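Local atomic coordinates of TetR-like transcriptional regulator (Rhodococcus, PDB entry 3F1B), a protein that probably binds a cis-regulatory DNA region and regulates transcription, as a member of the TetR family of regulators. Residues L10-A13 against V14-Q18; E34-M37 against D38-A41; S125-S128 against S129-R132. All blocks are in the same frame, centred on the assembly; numbering follows the deposited sequence.

Interaction 1: L10-A13 against V14-Q18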
loop_
_atom_site.group_PDB
_atom_site.type_symbol
_atom_site.label_atom_id
_atom_site.label_comp_id
_atom_site.label_asym_id
_atom_site.label_seq_id
_atom_site.Cartn_x
_atom_site.Cartn_y
_atom_site.Cartn_z
ATOM N N LEU A 10 32.998 -18.346 11.094
ATOM C CA LEU A 10 32.030 -17.337 10.571
ATOM C C LEU A 10 31.858 -16.057 11.405
ATOM O O LEU A 10 30.938 -15.983 12.232
ATOM C CB LEU A 10 30.671 -17.950 10.205
ATOM C CG LEU A 10 30.592 -18.700 8.873
ATOM C CD1 LEU A 10 30.567 -20.206 9.103
ATOM C CD2 LEU A 10 29.389 -18.249 8.063
ATOM N N PRO A 11 32.732 -15.037 11.167
ATOM C CA PRO A 11 32.786 -13.852 12.035
ATOM C C PRO A 11 31.591 -12.894 11.889
ATOM O O PRO A 11 30.433 -13.296 12.101
ATOM C CB PRO A 11 34.111 -13.175 11.633
ATOM C CG PRO A 11 34.316 -13.561 10.218
ATOM C CD PRO A 11 33.717 -14.943 10.064
ATOM N N ARG A 12 31.888 -11.652 11.507
ATOM C CA ARG A 12 30.982 -10.510 11.675
ATOM C C ARG A 12 29.643 -10.587 10.907
ATOM O O ARG A 12 28.772 -11.416 11.227
ATOM C CB ARG A 12 31.757 -9.194 11.408
ATOM C CG ARG A 12 31.044 -7.870 11.781
ATOM C CD ARG A 12 30.259 -7.926 13.114
ATOM N NE ARG A 12 29.275 -6.846 13.228
ATOM C CZ ARG A 12 28.097 -6.820 12.605
ATOM N NH1 ARG A 12 27.723 -7.811 11.805
ATOM N NH2 ARG A 12 27.283 -5.790 12.774
ATOM N N ALA A 13 29.493 -9.718 9.901
ATOM C CA ALA A 13 28.244 -9.541 9.164
ATOM C C ALA A 13 27.841 -10.768 8.332
ATOM O O ALA A 13 26.870 -10.711 7.572
ATOM C CB ALA A 13 28.324 -8.274 8.294
ATOM N N VAL A 14 28.578 -11.872 8.501
ATOM C CA VAL A 14 28.349 -13.105 7.746
ATOM C C VAL A 14 27.277 -14.004 8.360
ATOM O O VAL A 14 26.451 -14.557 7.627
ATOM C CB VAL A 14 29.650 -13.904 7.531
ATOM C CG1 VAL A 14 30.194 -14.431 8.849
ATOM C CG2 VAL A 14 29.411 -15.035 6.546
ATOM N N ARG A 15 27.294 -14.161 9.687
ATOM C CA ARG A 15 26.224 -14.872 10.370
ATOM C C ARG A 15 24.954 -14.015 10.254
ATOM O O ARG A 15 23.886 -14.519 9.888
ATOM C CB ARG A 15 26.603 -15.146 11.823
ATOM C CG ARG A 15 26.067 -16.474 12.378
ATOM C CD ARG A 15 26.359 -17.673 11.439
ATOM N NE ARG A 15 26.354 -18.974 12.130
ATOM C CZ ARG A 15 27.438 -19.677 12.488
ATOM N NH1 ARG A 15 28.662 -19.228 12.232
ATOM N NH2 ARG A 15 27.295 -20.842 13.111
ATOM N N GLU A 16 25.117 -12.723 10.557
ATOM C CA GLU A 16 24.172 -11.628 10.281
ATOM C C GLU A 16 23.419 -11.761 8.958
ATOM O O GLU A 16 22.200 -11.943 8.937
ATOM C CB GLU A 16 24.977 -10.328 10.197
ATOM C CG GLU A 16 24.174 -9.041 10.127
ATOM C CD GLU A 16 24.010 -8.429 11.511
ATOM O OE1 GLU A 16 23.174 -8.966 12.297
ATOM O OE2 GLU A 16 24.736 -7.436 11.816
ATOM N N GLN A 17 24.169 -11.660 7.863
ATOM C CA GLN A 17 23.598 -11.674 6.535
ATOM C C GLN A 17 22.838 -12.962 6.253
ATOM O O GLN A 17 21.827 -12.928 5.538
ATOM C CB GLN A 17 24.642 -11.351 5.459
ATOM C CG GLN A 17 24.419 -11.973 4.075
ATOM C CD GLN A 17 25.351 -13.169 3.812
ATOM O OE1 GLN A 17 26.210 -13.108 2.937
ATOM N NE2 GLN A 17 25.204 -14.243 4.594
ATOM N N GLN A 18 23.274 -14.077 6.836
ATOM C CA GLN A 18 22.545 -15.324 6.648
ATOM C C GLN A 18 21.201 -15.326 7.366
ATOM O O GLN A 18 20.214 -15.875 6.845
ATOM C CB GLN A 18 23.364 -16.480 7.137
ATOM C CG GLN A 18 24.365 -16.949 6.168
ATOM C CD GLN A 18 25.160 -18.103 6.730
ATOM O OE1 GLN A 18 24.750 -18.730 7.719
ATOM N NE2 GLN A 18 26.306 -18.386 6.124
#

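Interaction 2: E34-M37 against D38-A41. With SO4 (sulfate ion), chain C.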
loop_
_atom_site.group_PDB
_atom_site.type_symbol
_atom_site.label_atom_id
_atom_site.label_comp_id
_atom_site.label_asym_id
_atom_site.label_seq_id
_atom_site.Cartn_x
_atom_site.Cartn_y
_atom_site.Cartn_z
ATOM N N GLU A 34 2.248 -14.445 10.728
ATOM C CA GLU A 34 2.320 -15.894 10.453
ATOM C C GLU A 34 3.751 -16.404 10.249
ATOM O O GLU A 34 3.962 -17.603 10.058
ATOM C CB GLU A 34 1.436 -16.277 9.258
ATOM C CG GLU A 34 0.873 -17.722 9.278
ATOM C CD GLU A 34 -0.403 -17.884 10.124
ATOM O OE1 GLU A 34 -1.155 -18.871 9.920
ATOM O OE2 GLU A 34 -0.666 -17.028 10.996
ATOM N N THR A 35 4.723 -15.493 10.279
ATOM C CA THR A 35 6.130 -15.873 10.375
ATOM C C THR A 35 6.495 -16.164 11.838
ATOM O O THR A 35 6.043 -15.460 12.730
ATOM C CB THR A 35 7.055 -14.785 9.775
ATOM O OG1 THR A 35 7.138 -14.979 8.355
ATOM C CG2 THR A 35 8.454 -14.851 10.362
ATOM N N SER A 36 7.295 -17.196 12.079
ATOM C CA SER A 36 7.704 -17.529 13.435
ATOM C C SER A 36 9.203 -17.558 13.516
ATOM O O SER A 36 9.886 -17.733 12.507
ATOM C CB SER A 36 7.158 -18.902 13.840
ATOM O OG SER A 36 7.660 -19.944 13.004
HETATM N N MSE A 37 9.718 -17.385 14.723
HETATM C CA MSE A 37 11.162 -17.501 14.958
HETATM C C MSE A 37 11.623 -18.915 14.604
HETATM O O MSE A 37 12.713 -19.113 14.081
HETATM C CB MSE A 37 11.490 -17.111 16.395
HETATM C CG MSE A 37 11.264 -15.632 16.647
HETATM SE SE MSE A 37 12.467 -14.552 15.563
HETATM C CE MSE A 37 13.804 -14.283 16.934
ATOM N N ASP A 38 10.740 -19.867 14.851
ATOM C CA ASP A 38 10.886 -21.238 14.441
ATOM C C ASP A 38 11.278 -21.347 12.982
ATOM O O ASP A 38 12.321 -21.895 12.637
ATOM C CB ASP A 38 9.538 -21.940 14.584
ATOM C CG ASP A 38 9.414 -22.765 15.859
ATOM O OD1 ASP A 38 10.443 -23.113 16.501
ATOM O OD2 ASP A 38 8.254 -23.098 16.204
ATOM N N ALA A 39 10.402 -20.851 12.125
ATOM C CA ALA A 39 10.557 -21.002 10.697
ATOM C C ALA A 39 11.788 -20.245 10.196
ATOM O O ALA A 39 12.550 -20.771 9.379
ATOM C CB ALA A 39 9.305 -20.541 10.004
ATOM N N ILE A 40 12.013 -19.032 10.699
ATOM C CA ILE A 40 13.243 -18.298 10.352
ATOM C C ILE A 40 14.504 -19.092 10.719
ATOM O O ILE A 40 15.386 -19.232 9.872
ATOM C CB ILE A 40 13.329 -16.878 10.963
ATOM C CG1 ILE A 40 12.254 -15.954 10.378
ATOM C CG2 ILE A 40 14.698 -16.284 10.695
ATOM C CD1 ILE A 40 11.972 -14.706 11.246
ATOM N N ALA A 41 14.592 -19.577 11.976
ATOM C CA ALA A 41 15.758 -20.403 12.465
ATOM C C ALA A 41 16.052 -21.609 11.576
ATOM O O ALA A 41 17.208 -21.833 11.218
ATOM C CB ALA A 41 15.579 -20.855 13.912
HETATM S S SO4 C . 8.078 -18.409 17.559
HETATM O O1 SO4 C . 8.594 -19.406 16.628
HETATM O O2 SO4 C . 8.979 -18.444 18.718
HETATM O O3 SO4 C . 8.047 -17.078 16.944
HETATM O O4 SO4 C . 6.723 -18.757 17.975
#

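Interaction 3: S125-S128 against S129-R132. With SO4 (sulfate ion), chain B.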
loop_
_atom_site.group_PDB
_atom_site.type_symbol
_atom_site.label_atom_id
_atom_site.label_comp_id
_atom_site.label_asym_id
_atom_site.label_seq_id
_atom_site.Cartn_x
_atom_site.Cartn_y
_atom_site.Cartn_z
ATOM N N SER A 125 8.291 4.038 10.205
ATOM C CA SER A 125 9.667 4.142 9.685
ATOM C C SER A 125 9.545 4.499 8.215
ATOM O O SER A 125 10.050 5.536 7.765
ATOM C CB SER A 125 10.426 2.801 9.800
ATOM O OG SER A 125 11.002 2.576 11.079
ATOM N N VAL A 126 8.838 3.624 7.493
ATOM C CA VAL A 126 8.725 3.696 6.030
ATOM C C VAL A 126 7.603 4.606 5.495
ATOM O O VAL A 126 7.718 5.100 4.375
ATOM C CB VAL A 126 8.869 2.270 5.286
ATOM C CG1 VAL A 126 8.355 1.100 6.131
ATOM C CG2 VAL A 126 8.262 2.280 3.876
ATOM N N GLN A 127 6.551 4.868 6.274
ATOM C CA GLN A 127 5.640 5.959 5.873
ATOM C C GLN A 127 6.343 7.325 5.934
ATOM O O GLN A 127 6.202 8.130 5.022
ATOM C CB GLN A 127 4.314 5.981 6.644
ATOM C CG GLN A 127 3.063 5.686 5.785
ATOM C CD GLN A 127 2.743 6.730 4.689
ATOM O OE1 GLN A 127 3.623 7.173 3.933
ATOM N NE2 GLN A 127 1.463 7.098 4.588
ATOM N N SER A 128 7.120 7.570 6.987
ATOM C CA SER A 128 7.991 8.733 6.997
ATOM C C SER A 128 9.017 8.661 5.855
ATOM O O SER A 128 9.292 9.687 5.233
ATOM C CB SER A 128 8.622 8.967 8.358
ATOM O OG SER A 128 7.787 9.815 9.145
ATOM N N SER A 129 9.535 7.469 5.535
ATOM C CA SER A 129 10.359 7.307 4.320
ATOM C C SER A 129 9.556 7.628 3.075
ATOM O O SER A 129 9.995 8.436 2.251
ATOM C CB SER A 129 10.950 5.903 4.195
ATOM O OG SER A 129 12.101 5.753 5.005
ATOM N N ARG A 130 8.381 7.004 2.944
ATOM C CA ARG A 130 7.473 7.259 1.832
ATOM C C ARG A 130 7.155 8.720 1.660
ATOM O O ARG A 130 7.087 9.223 0.538
ATOM C CB ARG A 130 6.154 6.598 2.097
ATOM C CG ARG A 130 5.294 6.480 0.876
ATOM C CD ARG A 130 4.556 5.192 1.050
ATOM N NE ARG A 130 3.460 5.064 0.122
ATOM C CZ ARG A 130 2.428 5.898 0.048
ATOM N NH1 ARG A 130 2.368 6.960 0.846
ATOM N NH2 ARG A 130 1.458 5.651 -0.826
ATOM N N ASP A 131 6.911 9.392 2.780
ATOM C CA ASP A 131 6.562 10.786 2.741
ATOM C C ASP A 131 7.722 11.641 2.327
ATOM O O ASP A 131 7.558 12.576 1.568
ATOM C CB ASP A 131 6.075 11.215 4.090
ATOM C CG ASP A 131 4.631 10.924 4.261
ATOM O OD1 ASP A 131 4.278 10.088 5.126
ATOM O OD2 ASP A 131 3.851 11.518 3.473
ATOM N N ARG A 132 8.894 11.304 2.829
ATOM C CA ARG A 132 10.087 11.967 2.429
ATOM C C ARG A 132 10.246 11.755 0.921
ATOM O O ARG A 132 10.528 12.712 0.195
ATOM C CB ARG A 132 11.291 11.463 3.249
ATOM C CG ARG A 132 12.647 12.064 2.825
ATOM C CD ARG A 132 12.576 13.589 2.659
ATOM N NE ARG A 132 13.817 14.174 2.156
ATOM C CZ ARG A 132 14.032 15.488 2.013
ATOM N NH1 ARG A 132 13.080 16.388 2.290
ATOM N NH2 ARG A 132 15.205 15.917 1.567
HETATM S S SO4 B . 15.171 18.882 0.263
HETATM O O1 SO4 B . 14.773 20.268 0.493
HETATM O O2 SO4 B . 16.163 18.502 1.274
HETATM O O3 SO4 B . 13.976 18.056 0.380
HETATM O O4 SO4 B . 15.714 18.717 -1.088
#

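Interaction 1: L10-A13 against V14-Q18
Ala13 O accepts a hydrogen bond from Gln17 N at 2.9 Å, the i to i+4 bond of an opening helix, while Arg15 N reaches Arg12 O only weakly at 3.5 Å. Arg12 and Glu16, one turn apart, form a salt bridge on the outside of this turn. The two side chains run side by side and point the same way. Glu16 OE2 alone takes both terminal nitrogens, with Arg12 NH1 at 3.0 Å and the weaker Arg12 NH2 at 3.2 Å. NH1 comes to OE2 from above the carboxylate, and the two flat groups are turned 75° apart, so this is no flat two-by-two pairing. Both residues carry CG anti to the backbone N (chi1 -169° and -171°) and bend at chi2, which brings the charged ends together. Here begins helix 12-30, the first helix of the chain, which in TetR-type regulators belongs to the DNA-binding domain. Glu16 OE1 has a weak hydrogen bond to Tyr55, so the same carboxylate also links the helix to the residue just after helix 48-54. Leu10 folds back over the other side of the turn. Its CD2 meets Val14 CG2 at 3.6 Å, the two side chains crossing at about a right angle. Leu10 CD2 also lies 3.6 Å from Gln18 NE2. Val14 CG1 rests against Pro11, 3.8 Å from CD of its ring. The Arg15 guanidinium turns its edge to Leu10 CB, and its NH1 has a weak bond to Arg9 O.

Interaction 2: E34-M37 against D38-A41
Thr35 meets Ile40 through methyl groups, its CG2 lying 3.6 Å from Ile40 CD1 where the two side chains cross at about a right angle. OG1 lies anti to the carbonyl carbon (chi1 -84°), which leaves CG2 anti to the backbone N and turned to Ile40. OG1 itself bonds weakly to Gly31 O. Thr35 also rests on Val26 and Phe27 of helix 12-30. Ser36 comes next and is the N-cap of helix 37-43. Its OG accepts from Ala39 N at 3.0 Å. The hydroxyl sits between the backbone N and the carbonyl carbon (chi1 62°), which places it in front of that N-H. Ser36 O accepts from Ile40 N at 3.1 Å. Met37, present as selenomethionine, opens the helix. Met37 O accepts from Ala41 N at 2.9 Å. The Met37 side chain, bent at chi2 and chi3, turns to the interior, where Met37 SE is 4.3 Å from Ile40 CD1. Both residues pack on Leu51 of helix 48-54 and Leu61 of helix 58-77. Helices 37-43 and 48-54 form the predicted helix-turn-helix. A sulfate sits at the N-terminal end of helix 37-43. Met37 N gives its hydrogen to sulfate O3 at 2.8 Å, and Asp38 N gives its own to O1 at 2.8 Å. The Asp38 carboxylate has its salt bridge with Lys48. The first turn thus has its N-H groups shared between the Ser36 hydroxyl and the anion. Such a helix start is probably favourable to negative charge, consistent with a place where a DNA phosphate could bind, although the sulfate itself probably comes from the crystallisation liquor.

Interaction 3: S125-S128 against S129-R132
Gln127 and Arg130 meet on the more closely packed side of this first helical turn. Gln127 OE1 lies over the base of the Arg130 side chain, 3.2 Å from its CB. Gln127 OE1 also takes a weak bond from Arg130 NH1 at 3.3 Å, coming in at the guanidinium edge. The amide and guanidinium planes stand 88° apart. The glutamine chain bends at chi2 (-65°), which turns its amide back to the helix. The amide lies nearly parallel to the Asp131 carboxylate, the planes being 15° apart. Replacing Gln127 with an alanine would probably cost Arg130 NH1 this weak acceptor and leave the arginine stem less covered. Arg130 is the buried residue here, and its NE has a stronger partner in Glu166. Backbone bonds run through the turn, from Ser129 N to Ser125 O at 3.0 Å, from Asp131 N to Gln127 O at 2.7 Å and from Arg132 N to Ser128 O at 2.9 Å. The solvent side is looser. Ser128, Ser129 and Arg132 are exposed, and Ser129 OG adds only a weak bond to Ser125 O. Arg132 NH2 holds sulfate O2 in the guanidinium plane at 2.8 Å, and NH1 forms a salt bridge with Glu135. The sulfate is probably from the crystallisation liquor. Helix 126-143 starts here in the TetR C-terminal region, with helix 153-173 beside it, joined through the Arg130-Glu166 salt bridge. Across the dimer, Asp131 pairs with Arg171 and Gln127 packs on Asp170, both of helix 153-173 of the second subunit, and Arg130 packs on Tyr113 of that subunit's helix 106-115.

From the N terminus the three contacts follow in series, and none nests in or crosses another. Each is local, joining residues close along the chain, and none closes a long loop. Interaction 1 folds the chain end onto the start of helix 12-30. Interaction 2 joins the loop after that helix to helix 37-43. The two lie on the same side of the chain's centre, with centres 19 Å apart and nearest atoms about 7 Å apart. Interaction 3 comes much later, at the start of helix 126-143 in the C-terminal region. Its nearest atoms are about 16 Å from interaction 2, which lies in the predicted helix-turn-helix. It alone touches the second subunit.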